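Local coordinates for protein phytase (Debaryomyces castellii, PDB 2GFI) that probably hydrolyses phytate (inositol hexakisphosphate) at the 3-phosphate as a member of the histidine acid phosphatase family, at residues V64-R69 with L328-D333. Numbering follows the deposited sequence.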
ATOM      1  N   VAL A  64      -7.761 -29.636  10.797  1.00 25.71           N
ATOM      2  CA  VAL A  64      -7.863 -28.241  11.172  1.00 24.81           C
ATOM      3  C   VAL A  64      -9.102 -28.046  12.024  1.00 24.89           C
ATOM      4  O   VAL A  64     -10.139 -28.630  11.748  1.00 25.10           O
ATOM      5  CB  VAL A  64      -7.872 -27.304   9.918  1.00 24.77           C
ATOM      6  CG1 VAL A  64      -9.122 -27.571   9.030  1.00 21.46           C
ATOM      7  CG2 VAL A  64      -7.685 -25.832  10.312  1.00 23.13           C
ATOM      8  N   GLN A  65      -8.963 -27.242  13.076  1.00 24.59           N
ATOM      9  CA  GLN A  65     -10.076 -26.789  13.886  1.00 23.83           C
ATOM     10  C   GLN A  65     -10.116 -25.275  13.797  1.00 23.59           C
ATOM     11  O   GLN A  65      -9.105 -24.602  13.919  1.00 24.11           O
ATOM     12  CB  GLN A  65      -9.935 -27.250  15.332  1.00 24.22           C
ATOM     13  CG  GLN A  65      -9.436 -28.712  15.476  1.00 25.05           C
ATOM     14  CD  GLN A  65      -9.195 -29.118  16.897  1.00 24.51           C
ATOM     15  OE1 GLN A  65      -9.311 -28.304  17.786  1.00 24.14           O
ATOM     16  NE2 GLN A  65      -8.864 -30.393  17.121  1.00 26.44           N
ATOM     17  N   LEU A  66     -11.300 -24.772  13.498  1.00 23.11           N
ATOM     18  CA  LEU A  66     -11.616 -23.393  13.487  1.00 22.10           C
ATOM     19  C   LEU A  66     -12.571 -23.087  14.654  1.00 22.22           C
ATOM     20  O   LEU A  66     -13.612 -23.738  14.835  1.00 21.76           O
ATOM     21  CB  LEU A  66     -12.273 -23.032  12.162  1.00 21.35           C
ATOM     22  CG  LEU A  66     -12.868 -21.618  12.145  1.00 21.68           C
ATOM     23  CD1 LEU A  66     -11.769 -20.529  12.340  1.00 21.20           C
ATOM     24  CD2 LEU A  66     -13.672 -21.386  10.858  1.00 19.95           C
ATOM     25  N   PHE A  67     -12.192 -22.091  15.439  1.00 21.46           N
ATOM     26  CA  PHE A  67     -13.050 -21.524  16.426  1.00 21.21           C
ATOM     27  C   PHE A  67     -13.219 -20.078  16.073  1.00 21.25           C
ATOM     28  O   PHE A  67     -12.302 -19.277  16.187  1.00 21.82           O
ATOM     29  CB  PHE A  67     -12.473 -21.713  17.828  1.00 20.96           C
ATOM     30  CG  PHE A  67     -12.303 -23.161  18.193  1.00 21.53           C
ATOM     31  CD1 PHE A  67     -13.351 -23.866  18.784  1.00 20.66           C
ATOM     32  CD2 PHE A  67     -11.099 -23.837  17.905  1.00 21.10           C
ATOM     33  CE1 PHE A  67     -13.195 -25.222  19.127  1.00 20.49           C
ATOM     34  CE2 PHE A  67     -10.930 -25.200  18.223  1.00 19.94           C
ATOM     35  CZ  PHE A  67     -11.989 -25.893  18.838  1.00 22.24           C
ATOM     36  N   SER A  68     -14.406 -19.764  15.596  1.00 21.11           N
ATOM     37  CA  SER A  68     -14.676 -18.491  14.992  1.00 21.23           C
ATOM     38  C   SER A  68     -15.713 -17.700  15.810  1.00 21.41           C
ATOM     39  O   SER A  68     -16.685 -18.277  16.329  1.00 22.61           O
ATOM     40  CB  SER A  68     -15.164 -18.715  13.582  1.00 20.63           C
ATOM     41  OG  SER A  68     -15.552 -17.494  13.020  1.00 21.43           O
ATOM     42  N   ARG A  69     -15.467 -16.403  15.965  1.00 20.12           N
ATOM     43  CA  ARG A  69     -16.450 -15.473  16.499  1.00 20.24           C
ATOM     44  C   ARG A  69     -17.455 -15.216  15.371  1.00 20.56           C
ATOM     45  O   ARG A  69     -17.178 -15.527  14.195  1.00 21.15           O
ATOM     46  CB  ARG A  69     -15.750 -14.172  16.871  1.00 19.60           C
ATOM     47  CG  ARG A  69     -16.584 -13.225  17.626  1.00 20.12           C
ATOM     48  CD  ARG A  69     -15.942 -11.887  17.819  1.00 21.08           C
ATOM     49  NE  ARG A  69     -16.839 -10.986  18.518  1.00 20.90           N
ATOM     50  CZ  ARG A  69     -16.530  -9.751  18.859  1.00 20.52           C
ATOM     51  NH1 ARG A  69     -15.342  -9.254  18.564  1.00 21.87           N
ATOM     52  NH2 ARG A  69     -17.409  -9.003  19.500  1.00 23.03           N
ATOM     53  N   LEU A 328     -15.337 -26.916  12.477  1.00 25.84           N
ATOM     54  CA  LEU A 328     -15.796 -25.556  12.309  1.00 24.38           C
ATOM     55  C   LEU A 328     -16.768 -25.213  13.433  1.00 24.63           C
ATOM     56  O   LEU A 328     -17.913 -25.688  13.454  1.00 23.35           O
ATOM     57  CB  LEU A 328     -16.484 -25.392  10.952  1.00 23.22           C
ATOM     58  CG  LEU A 328     -15.717 -25.896   9.729  1.00 22.48           C
ATOM     59  CD1 LEU A 328     -16.595 -25.839   8.495  1.00 20.74           C
ATOM     60  CD2 LEU A 328     -14.421 -25.076   9.513  1.00 20.75           C
ATOM     61  N   SER A 329     -16.298 -24.364  14.351  1.00 24.73           N
ATOM     62  CA  SER A 329     -17.051 -23.975  15.539  1.00 24.17           C
ATOM     63  C   SER A 329     -17.138 -22.464  15.582  1.00 23.93           C
ATOM     64  O   SER A 329     -16.138 -21.766  15.411  1.00 23.04           O
ATOM     65  CB  SER A 329     -16.357 -24.446  16.828  1.00 23.87           C
ATOM     66  OG  SER A 329     -16.226 -25.841  16.829  1.00 24.77           O
ATOM     67  N   PHE A 330     -18.339 -21.991  15.894  1.00 24.06           N
ATOM     68  CA  PHE A 330     -18.706 -20.593  15.853  1.00 23.63           C
ATOM     69  C   PHE A 330     -19.354 -20.241  17.168  1.00 24.03           C
ATOM     70  O   PHE A 330     -20.267 -20.919  17.599  1.00 23.88           O
ATOM     71  CB  PHE A 330     -19.674 -20.365  14.705  1.00 22.60           C
ATOM     72  CG  PHE A 330     -19.057 -20.591  13.388  1.00 22.18           C
ATOM     73  CD1 PHE A 330     -18.445 -19.543  12.714  1.00 20.32           C
ATOM     74  CD2 PHE A 330     -19.025 -21.872  12.837  1.00 21.11           C
ATOM     75  CE1 PHE A 330     -17.839 -19.760  11.512  1.00 19.68           C
ATOM     76  CE2 PHE A 330     -18.418 -22.100  11.635  1.00 20.55           C
ATOM     77  CZ  PHE A 330     -17.817 -21.038  10.965  1.00 21.44           C
ATOM     78  N   THR A 331     -18.875 -19.171  17.795  1.00 24.56           N
ATOM     79  CA  THR A 331     -19.335 -18.798  19.107  1.00 25.36           C
ATOM     80  C   THR A 331     -18.997 -17.312  19.340  1.00 25.69           C
ATOM     81  O   THR A 331     -18.804 -16.597  18.376  1.00 26.72           O
ATOM     82  CB  THR A 331     -18.752 -19.763  20.160  1.00 26.07           C
ATOM     83  OG1 THR A 331     -19.316 -19.467  21.451  1.00 29.08           O
ATOM     84  CG2 THR A 331     -17.242 -19.573  20.328  1.00 24.94           C
ATOM     85  N   HIS A 332     -18.968 -16.834  20.583  1.00 25.69           N
ATOM     86  CA  HIS A 332     -18.782 -15.417  20.851  1.00 26.13           C
ATOM     87  C   HIS A 332     -17.330 -15.116  21.205  1.00 26.26           C
ATOM     88  O   HIS A 332     -16.544 -16.016  21.452  1.00 26.52           O
ATOM     89  CB  HIS A 332     -19.665 -14.978  22.031  1.00 26.82           C
ATOM     90  CG  HIS A 332     -21.132 -15.062  21.756  1.00 28.04           C
ATOM     91  ND1 HIS A 332     -21.858 -16.218  21.960  1.00 29.75           N
ATOM     92  CD2 HIS A 332     -22.014 -14.129  21.323  1.00 27.77           C
ATOM     93  CE1 HIS A 332     -23.128 -15.994  21.659  1.00 29.25           C
ATOM     94  NE2 HIS A 332     -23.246 -14.740  21.258  1.00 30.38           N
ATOM     95  N   ASP A 333     -16.977 -13.842  21.252  1.00 26.62           N
ATOM     96  CA  ASP A 333     -15.644 -13.457  21.666  1.00 27.54           C
ATOM     97  C   ASP A 333     -15.335 -13.992  23.056  1.00 27.00           C
ATOM     98  O   ASP A 333     -14.225 -14.507  23.317  1.00 27.46           O
ATOM     99  CB  ASP A 333     -15.458 -11.932  21.605  1.00 28.33           C
ATOM    100  CG  ASP A 333     -16.554 -11.158  22.323  1.00 31.22           C
ATOM    101  OD1 ASP A 333     -17.546 -11.740  22.833  1.00 35.51           O
ATOM    102  OD2 ASP A 333     -16.511  -9.918  22.419  1.00 35.91           O
TER
HETATM  103  O   HOH W   1     -13.982 -26.335  15.894  1.00 18.95           O
HETATM  104  O   HOH W   2     -18.849 -12.117  20.455  1.00 28.43           O
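The guanidinium of Arg69 and the carboxylate of Asp333 lie stacked, their planes 16° apart and the two side chains running alongside each other. Asp333 OD2 sits over one face of the guanidinium, 3.2 Å from Arg69 NH2, so this salt bridge works through charge alone, with no N-H aimed at the oxygen. Arg69 NE donates to a water that also accepts from Asp333 N, and NH1 reaches Gly39 O. With every torsion from chi1 (-170°) onward near 180°, the arginine chain stretches straight out to this spot.

Further back, the Phe330 ring has Arg69 O at its edge, while Ser68 CB approaches obliquely, 3.5 Å from CD1; Phe175 meets the ring edge-to-face. The Phe67 ring carries a water over one face and Gln65 OE1 at its edge. That water bridges Leu66 O and Ser329 OG, whose hydroxyl also bonds Tyr443.

Leu66 CB meets Leu328 CD2 at 4.0 Å on the same side of the sheet as Phe330, beneath helices 133-148 and 166-180. Between the backbones, Ser329 N bonds Leu66 O, Ser68 N bonds Ser329 O (2.7 Å) and Thr331 N bonds Ser68 O (2.8 Å).

These are neighbouring parallel strands of the histidine phosphatase alpha/beta core, whose C-terminal ends bring the predicted proton donor Asp333 and, beside Arg69, the predicted nucleophile His70 into the active site.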